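Local coordinates for alcohol dehydrogenase superfamily protein (PDB 3GAZ) that probably acts as an NADP-dependent oxidoreductase of the alcohol dehydrogenase superfamily, although its substrate is not known, at residues A[140-145]-A[152-157]; A[166-171]-A[193-198]; A[227-232]-A[240-245]. All blocks are in the same frame, centred on the assembly; numbering follows the deposited sequence.

Interaction 1 (A[140-145]-A[152-157])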
loop_
_atom_site.group_PDB
_atom_site.type_symbol
_atom_site.label_atom_id
_atom_site.label_comp_id
_atom_site.label_asym_id
_atom_site.label_seq_id
_atom_site.Cartn_x
_atom_site.Cartn_y
_atom_site.Cartn_z
ATOM N N GLU A 140 19.635 4.840 10.230
ATOM C CA GLU A 140 18.597 5.470 11.034
ATOM C C GLU A 140 18.852 5.247 12.515
ATOM O O GLU A 140 18.556 6.111 13.335
ATOM C CB GLU A 140 17.211 4.937 10.665
ATOM C CG GLU A 140 16.848 5.143 9.204
ATOM C CD GLU A 140 15.352 5.104 8.959
ATOM O OE1 GLU A 140 14.661 4.247 9.558
ATOM O OE2 GLU A 140 14.869 5.932 8.154
ATOM N N GLY A 141 19.411 4.089 12.853
ATOM C CA GLY A 141 19.679 3.789 14.246
ATOM C C GLY A 141 20.923 4.464 14.783
ATOM O O GLY A 141 20.892 5.110 15.836
ATOM N N LEU A 142 22.020 4.326 14.047
ATOM C CA LEU A 142 23.304 4.889 14.450
ATOM C C LEU A 142 23.427 6.402 14.338
ATOM O O LEU A 142 24.069 7.034 15.178
ATOM C CB LEU A 142 24.432 4.257 13.635
ATOM C CG LEU A 142 24.686 2.758 13.786
ATOM C CD1 LEU A 142 25.709 2.316 12.742
ATOM C CD2 LEU A 142 25.171 2.456 15.196
ATOM N N VAL A 143 22.835 6.980 13.299
ATOM C CA VAL A 143 22.945 8.419 13.090
ATOM C C VAL A 143 21.692 9.208 13.458
ATOM O O VAL A 143 21.735 10.052 14.352
ATOM C CB VAL A 143 23.340 8.722 11.628
ATOM C CG1 VAL A 143 23.531 10.223 11.431
ATOM C CG2 VAL A 143 24.621 7.971 11.278
ATOM N N ASP A 144 20.581 8.939 12.778
ATOM C CA ASP A 144 19.343 9.654 13.065
ATOM C C ASP A 144 18.923 9.570 14.536
ATOM O O ASP A 144 18.656 10.592 15.166
ATOM C CB ASP A 144 18.202 9.142 12.176
ATOM C CG ASP A 144 18.429 9.435 10.702
ATOM O OD1 ASP A 144 19.092 10.443 10.390
ATOM O OD2 ASP A 144 17.930 8.669 9.849
ATOM N N ARG A 145 18.861 8.363 15.088
ATOM C CA ARG A 145 18.456 8.214 16.480
ATOM C C ARG A 145 19.578 8.421 17.506
ATOM O O ARG A 145 19.436 9.221 18.430
ATOM C CB ARG A 145 17.822 6.835 16.709
ATOM C CG ARG A 145 16.485 6.596 15.997
ATOM C CD ARG A 145 15.380 7.527 16.498
ATOM N NE ARG A 145 15.429 8.849 15.875
ATOM C CZ ARG A 145 15.120 9.089 14.603
ATOM N NH1 ARG A 145 14.733 8.095 13.811
ATOM N NH2 ARG A 145 15.201 10.322 14.121
ATOM N N GLN A 152 33.167 7.255 20.528
ATOM C CA GLN A 152 32.248 6.484 21.354
ATOM C C GLN A 152 32.448 4.994 21.136
ATOM O O GLN A 152 32.851 4.562 20.057
ATOM C CB GLN A 152 30.792 6.834 21.036
ATOM C CG GLN A 152 30.347 8.212 21.495
ATOM C CD GLN A 152 28.875 8.455 21.220
ATOM O OE1 GLN A 152 28.395 8.236 20.107
ATOM N NE2 GLN A 152 28.149 8.913 22.234
ATOM N N THR A 153 32.175 4.212 22.170
ATOM C CA THR A 153 32.294 2.769 22.066
ATOM C C THR A 153 30.947 2.278 21.561
ATOM O O THR A 153 29.901 2.636 22.110
ATOM C CB THR A 153 32.599 2.127 23.427
ATOM O OG1 THR A 153 31.628 2.558 24.387
ATOM C CG2 THR A 153 33.997 2.518 23.893
ATOM N N VAL A 154 30.975 1.471 20.506
ATOM C CA VAL A 154 29.751 0.953 19.909
ATOM C C VAL A 154 29.762 -0.564 19.840
ATOM O O VAL A 154 30.738 -1.166 19.407
ATOM C CB VAL A 154 29.553 1.507 18.469
ATOM C CG1 VAL A 154 28.330 0.869 17.821
ATOM C CG2 VAL A 154 29.405 3.020 18.509
ATOM N N LEU A 155 28.665 -1.174 20.275
ATOM C CA LEU A 155 28.527 -2.623 20.247
ATOM C C LEU A 155 27.427 -2.994 19.258
ATOM O O LEU A 155 26.272 -2.591 19.428
ATOM C CB LEU A 155 28.150 -3.152 21.632
ATOM C CG LEU A 155 27.809 -4.645 21.680
ATOM C CD1 LEU A 155 29.050 -5.463 21.343
ATOM C CD2 LEU A 155 27.268 -5.011 23.054
ATOM N N ILE A 156 27.788 -3.739 18.220
ATOM C CA ILE A 156 26.816 -4.178 17.229
ATOM C C ILE A 156 26.488 -5.638 17.506
ATOM O O ILE A 156 27.373 -6.491 17.457
ATOM C CB ILE A 156 27.367 -4.077 15.786
ATOM C CG1 ILE A 156 27.771 -2.637 15.469
ATOM C CG2 ILE A 156 26.311 -4.578 14.797
ATOM C CD1 ILE A 156 26.625 -1.649 15.524
ATOM N N GLN A 157 25.223 -5.918 17.809
ATOM C CA GLN A 157 24.768 -7.282 18.082
ATOM C C GLN A 157 24.389 -7.946 16.761
ATOM O O GLN A 157 23.422 -7.540 16.115
ATOM C CB GLN A 157 23.552 -7.254 19.013
ATOM C CG GLN A 157 23.807 -6.542 20.336
ATOM C CD GLN A 157 24.467 -7.434 21.373
ATOM O OE1 GLN A 157 25.389 -8.190 21.066
ATOM N NE2 GLN A 157 23.999 -7.342 22.615
#

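Interaction 2 (A[166-171]-A[193-198])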
loop_
_atom_site.group_PDB
_atom_site.type_symbol
_atom_site.label_atom_id
_atom_site.label_comp_id
_atom_site.label_asym_id
_atom_site.label_seq_id
_atom_site.Cartn_x
_atom_site.Cartn_y
_atom_site.Cartn_z
ATOM N N VAL A 166 26.807 -3.720 8.027
ATOM C CA VAL A 166 26.850 -2.358 7.520
ATOM C C VAL A 166 26.897 -1.372 8.689
ATOM O O VAL A 166 27.503 -0.305 8.581
ATOM C CB VAL A 166 25.646 -2.048 6.588
ATOM C CG1 VAL A 166 25.790 -2.835 5.290
ATOM C CG2 VAL A 166 24.336 -2.399 7.272
ATOM N N ALA A 167 26.273 -1.739 9.805
ATOM C CA ALA A 167 26.281 -0.888 10.991
ATOM C C ALA A 167 27.725 -0.769 11.493
ATOM O O ALA A 167 28.163 0.299 11.909
ATOM C CB ALA A 167 25.393 -1.488 12.074
ATOM N N ILE A 168 28.460 -1.878 11.448
ATOM C CA ILE A 168 29.859 -1.885 11.878
ATOM C C ILE A 168 30.680 -0.893 11.059
ATOM O O ILE A 168 31.439 -0.094 11.605
ATOM C CB ILE A 168 30.510 -3.277 11.685
ATOM C CG1 ILE A 168 29.987 -4.259 12.736
ATOM C CG2 ILE A 168 32.035 -3.151 11.744
ATOM C CD1 ILE A 168 30.507 -5.668 12.557
ATOM N N GLN A 169 30.521 -0.955 9.740
ATOM C CA GLN A 169 31.275 -0.095 8.842
ATOM C C GLN A 169 30.902 1.378 8.943
ATOM O O GLN A 169 31.762 2.245 8.793
ATOM C CB GLN A 169 31.131 -0.606 7.405
ATOM C CG GLN A 169 31.660 -2.033 7.243
ATOM C CD GLN A 169 31.480 -2.587 5.843
ATOM O OE1 GLN A 169 32.151 -2.167 4.906
ATOM N NE2 GLN A 169 30.557 -3.535 5.696
ATOM N N ILE A 170 29.626 1.664 9.192
ATOM C CA ILE A 170 29.190 3.052 9.332
ATOM C C ILE A 170 29.816 3.619 10.605
ATOM O O ILE A 170 30.415 4.695 10.588
ATOM C CB ILE A 170 27.642 3.165 9.436
ATOM C CG1 ILE A 170 27.004 2.876 8.074
ATOM C CG2 ILE A 170 27.240 4.562 9.918
ATOM C CD1 ILE A 170 25.490 2.883 8.092
ATOM N N ALA A 171 29.683 2.877 11.701
ATOM C CA ALA A 171 30.225 3.297 12.990
ATOM C C ALA A 171 31.731 3.552 12.914
ATOM O O ALA A 171 32.217 4.558 13.416
ATOM C CB ALA A 171 29.925 2.240 14.051
ATOM N N LEU A 193 36.681 -6.505 9.173
ATOM C CA LEU A 193 36.100 -5.176 8.974
ATOM C C LEU A 193 36.791 -4.111 9.819
ATOM O O LEU A 193 36.718 -2.925 9.507
ATOM C CB LEU A 193 34.601 -5.183 9.300
ATOM C CG LEU A 193 33.667 -5.846 8.284
ATOM C CD1 LEU A 193 32.229 -5.732 8.777
ATOM C CD2 LEU A 193 33.821 -5.178 6.918
ATOM N N GLY A 194 37.461 -4.536 10.887
ATOM C CA GLY A 194 38.149 -3.591 11.748
ATOM C C GLY A 194 37.492 -3.434 13.108
ATOM O O GLY A 194 37.804 -2.509 13.861
ATOM N N ALA A 195 36.571 -4.335 13.423
ATOM C CA ALA A 195 35.872 -4.298 14.698
ATOM C C ALA A 195 36.405 -5.406 15.593
ATOM O O ALA A 195 36.961 -6.391 15.104
ATOM C CB ALA A 195 34.380 -4.481 14.477
ATOM N N THR A 196 36.240 -5.240 16.901
ATOM C CA THR A 196 36.691 -6.241 17.855
ATOM C C THR A 196 35.615 -7.306 17.976
ATOM O O THR A 196 34.518 -7.042 18.469
ATOM C CB THR A 196 36.943 -5.632 19.253
ATOM O OG1 THR A 196 38.008 -4.677 19.172
ATOM C CG2 THR A 196 37.314 -6.727 20.252
ATOM N N PRO A 197 35.912 -8.530 17.518
ATOM C CA PRO A 197 34.952 -9.632 17.579
ATOM C C PRO A 197 34.674 -10.151 18.983
ATOM O O PRO A 197 35.568 -10.220 19.829
ATOM C CB PRO A 197 35.597 -10.696 16.700
ATOM C CG PRO A 197 37.061 -10.469 16.944
ATOM C CD PRO A 197 37.162 -8.961 16.869
ATOM N N ILE A 198 33.420 -10.527 19.211
ATOM C CA ILE A 198 32.983 -11.060 20.489
ATOM C C ILE A 198 32.075 -12.250 20.219
ATOM O O ILE A 198 31.037 -12.113 19.571
ATOM C CB ILE A 198 32.201 -10.000 21.299
ATOM C CG1 ILE A 198 33.135 -8.842 21.665
ATOM C CG2 ILE A 198 31.579 -10.638 22.537
ATOM C CD1 ILE A 198 32.426 -7.627 22.258
#

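Interaction 3 (A[227-232]-A[240-245])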
loop_
_atom_site.group_PDB
_atom_site.type_symbol
_atom_site.label_atom_id
_atom_site.label_comp_id
_atom_site.label_asym_id
_atom_site.label_seq_id
_atom_site.Cartn_x
_atom_site.Cartn_y
_atom_site.Cartn_z
ATOM N N PRO A 227 15.631 -11.805 22.966
ATOM C CA PRO A 227 16.560 -11.837 24.102
ATOM C C PRO A 227 17.805 -10.985 23.874
ATOM O O PRO A 227 18.419 -10.500 24.824
ATOM C CB PRO A 227 16.904 -13.320 24.228
ATOM C CG PRO A 227 15.666 -14.004 23.706
ATOM C CD PRO A 227 15.338 -13.169 22.490
ATOM N N VAL A 228 18.183 -10.807 22.612
ATOM C CA VAL A 228 19.366 -10.016 22.293
ATOM C C VAL A 228 19.160 -8.555 22.701
ATOM O O VAL A 228 20.118 -7.852 23.035
ATOM C CB VAL A 228 19.702 -10.091 20.779
ATOM C CG1 VAL A 228 20.960 -9.295 20.487
ATOM C CG2 VAL A 228 19.893 -11.556 20.361
ATOM N N LEU A 229 17.911 -8.096 22.668
ATOM C CA LEU A 229 17.622 -6.719 23.056
ATOM C C LEU A 229 17.821 -6.582 24.564
ATOM O O LEU A 229 18.352 -5.575 25.048
ATOM C CB LEU A 229 16.191 -6.335 22.670
ATOM C CG LEU A 229 15.766 -4.926 23.088
ATOM C CD1 LEU A 229 16.789 -3.909 22.594
ATOM C CD2 LEU A 229 14.385 -4.623 22.523
ATOM N N ASP A 230 17.398 -7.598 25.310
ATOM C CA ASP A 230 17.570 -7.579 26.761
ATOM C C ASP A 230 19.067 -7.553 27.076
ATOM O O ASP A 230 19.513 -6.846 27.974
ATOM C CB ASP A 230 16.932 -8.818 27.399
ATOM C CG ASP A 230 15.436 -8.886 27.169
ATOM O OD1 ASP A 230 14.737 -7.910 27.508
ATOM O OD2 ASP A 230 14.961 -9.919 26.652
ATOM N N ALA A 231 19.842 -8.332 26.328
ATOM C CA ALA A 231 21.285 -8.378 26.532
ATOM C C ALA A 231 21.886 -7.005 26.235
ATOM O O ALA A 231 22.856 -6.589 26.864
ATOM C CB ALA A 231 21.909 -9.445 25.626
ATOM N N SER A 232 21.292 -6.303 25.274
ATOM C CA SER A 232 21.760 -4.976 24.896
ATOM C C SER A 232 21.547 -3.997 26.050
ATOM O O SER A 232 22.382 -3.128 26.300
ATOM C CB SER A 232 21.012 -4.486 23.652
ATOM O OG SER A 232 21.244 -5.354 22.551
ATOM N N GLY A 240 23.833 5.706 28.637
ATOM C CA GLY A 240 24.032 5.261 27.264
ATOM C C GLY A 240 22.766 5.158 26.428
ATOM O O GLY A 240 21.667 5.441 26.907
ATOM N N HIS A 241 22.920 4.729 25.176
ATOM C CA HIS A 241 21.789 4.611 24.257
ATOM C C HIS A 241 21.750 3.251 23.570
ATOM O O HIS A 241 22.767 2.752 23.092
ATOM C CB HIS A 241 21.883 5.721 23.199
ATOM C CG HIS A 241 20.606 5.977 22.453
ATOM N ND1 HIS A 241 20.391 7.131 21.730
ATOM C CD2 HIS A 241 19.482 5.232 22.311
ATOM C CE1 HIS A 241 19.191 7.089 21.178
ATOM N NE2 HIS A 241 18.618 5.947 21.515
ATOM N N VAL A 242 20.565 2.658 23.521
ATOM C CA VAL A 242 20.373 1.368 22.869
ATOM C C VAL A 242 19.349 1.539 21.743
ATOM O O VAL A 242 18.304 2.150 21.944
ATOM C CB VAL A 242 19.843 0.307 23.867
ATOM C CG1 VAL A 242 19.488 -0.984 23.127
ATOM C CG2 VAL A 242 20.901 0.027 24.943
ATOM N N VAL A 243 19.660 1.035 20.554
ATOM C CA VAL A 243 18.710 1.130 19.447
ATOM C C VAL A 243 18.469 -0.273 18.894
ATOM O O VAL A 243 19.338 -1.145 18.981
ATOM C CB VAL A 243 19.223 2.058 18.307
ATOM C CG1 VAL A 243 19.568 3.434 18.867
ATOM C CG2 VAL A 243 20.435 1.444 17.624
ATOM N N SER A 244 17.283 -0.495 18.346
ATOM C CA SER A 244 16.950 -1.795 17.780
ATOM C C SER A 244 16.062 -1.640 16.563
ATOM O O SER A 244 15.263 -0.705 16.483
ATOM C CB SER A 244 16.227 -2.664 18.816
ATOM O OG SER A 244 15.767 -3.872 18.227
ATOM N N CYS A 245 16.212 -2.555 15.611
ATOM C CA CYS A 245 15.392 -2.537 14.409
ATOM C C CYS A 245 14.472 -3.759 14.418
ATOM O O CYS A 245 13.874 -4.111 13.407
ATOM C CB CYS A 245 16.272 -2.519 13.151
ATOM S SG CYS A 245 17.477 -3.853 13.018
#

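Interaction 1 (A[140-145]-A[152-157])
L142 meets V154 and I156 through methyl groups alone, so no flat group takes part in the touching. The guanidinium of R145 has D144 CB 3.6 Å above one face, offset toward the rim, but it lies on a part of the helix well away from the strand. The setting is the Rossmann fold of the nucleotide-binding half: helix 132-145 lies against the parallel sheet, and strand 153-157 is one of its inner strands. L142 points toward that strand. V154 and I156 lie on the face of the strand that looks at the helix, while L155 between them goes to the opposite face and packs on A235 of helix 227-235. In I156, CG1 stands beside the backbone N (chi1 -59°) and the chain then folds again at CG1, which brings CD1 out toward the leucine although the CB itself does not aim there. The fit is light, 71 Å² in all; A167 and I170 of helix 162-173 and Y221 of strand 217-222 also pack on L142. The helix ends in a wider pi-type turn, closed by R145 N bonding to E140 O at 2.9 Å. At the centre a single methyl, L142 CD2, serves both strand residues: it lies 4.4 Å from V154 CG1 and 4.4 Å from I156 CD1.

Interaction 2 (A[166-171]-A[193-198])
L193 runs at about a right angle across both I168 and Q169, and its two methyls divide the work. CD1 drops between the two helix side chains, 3.9 Å from I168 CG2, while CD2 sits against the amide carbon of Q169, 3.7 Å from CD. I168 CG2, anti to its own nitrogen, serves a second partner as well: A195 CB touches it at 3.8 Å. Q169 leaves the helix with CG beside the backbone N (chi1 -60°) and then runs extended, and its buried amide is fixed at both ends, OE1 by A298 N and NE2 by H165 O one turn back. Were an alanine here, A298 N would probably be left without its acceptor and L193 CD2 without the surface it rests on. Between L193 and A195 comes G194, whose positive phi (110°) belongs to a Schellman motif ending helix 184-193. That helix is the crossover of a beta-alpha-beta unit of the Rossmann fold, joining strand 177-182 to strand 196-199 at the edge of the sheet. Helix 162-173 packs on V190 of helix 184-193 and A180 of strand 177-182 through I168, and on helix 132-145 through A167.

Interaction 3 (A[227-232]-A[240-245])
V242 fills the closest part of this contact by setting both of its methyls against the helix at S232. CG2 comes up to the backbone, 3.7 Å from S232 O, and CG1 rests 3.9 Å from S232 CB. Beside it L229 CD1 reaches over to V242 CG1 at 4.0 Å and, equally far, to S244 CB, a single methyl spanning two residues that lie on the same face of the strand. L229 gets there by its torsions, since its CB is not aimed at the strand; CG stands anti to the backbone N (chi1 177°) and the branch then brings CD1 across. All four touching residues are buried, and both serine hydroxyls have partners. S232 OG turns back along the helix to V228 O at 2.8 Å, meeting it at a C=O...donor angle of 141° and out of the carbonyl plane; S232 N reaches the same oxygen from the opposite face, so two donors grip it. S244 OG bonds to D222 OD2 and L246 N. The outer side of the helix is a different matter: P227 is exposed and D230 partly so, and both side chains stay more than 9 Å from the strand segment. The helix runs nearly antiparallel to the strand, at 169° with 9.4 Å between the segment axes, as expected of the crossover in a beta-alpha-beta unit. Helix 227-235 follows strand 217-222 and leads, by way of the short strand 236-237, to strand 240-244, and in the Rossmann sheet 217-222 and 240-244 are neighbours. Strand 262-265 flanks the other edge of 240-244, its Y263 packing on L229, V242 and S244, while V220 and D222 of strand 217-222 also pack against the helix, on S232 and on V228 and L229.

How the interactions relate
All three interactions belong to one parallel Rossmann sheet and its helices; in interaction 2 the helix meets residues leading into the edge strand. Interaction 1 is in the middle, its centre 11 Å from that of interaction 2 and 10 Å from that of interaction 3. It touches both: I156 CD1 lies 3.7 Å from A167 CB on one face of the sheet, and Q157 CB 3.6 Å from V228 CG1 on the other. Interactions 2 and 3 do not meet, their nearest atoms being about 8 Å apart. A GxGxxG pattern runs from the turn after strand 153-157 into helix 162-173, consistent with the dinucleotide-binding loop of this fold. The bound calcium ion is remote, about 12 Å from the I156 side chain.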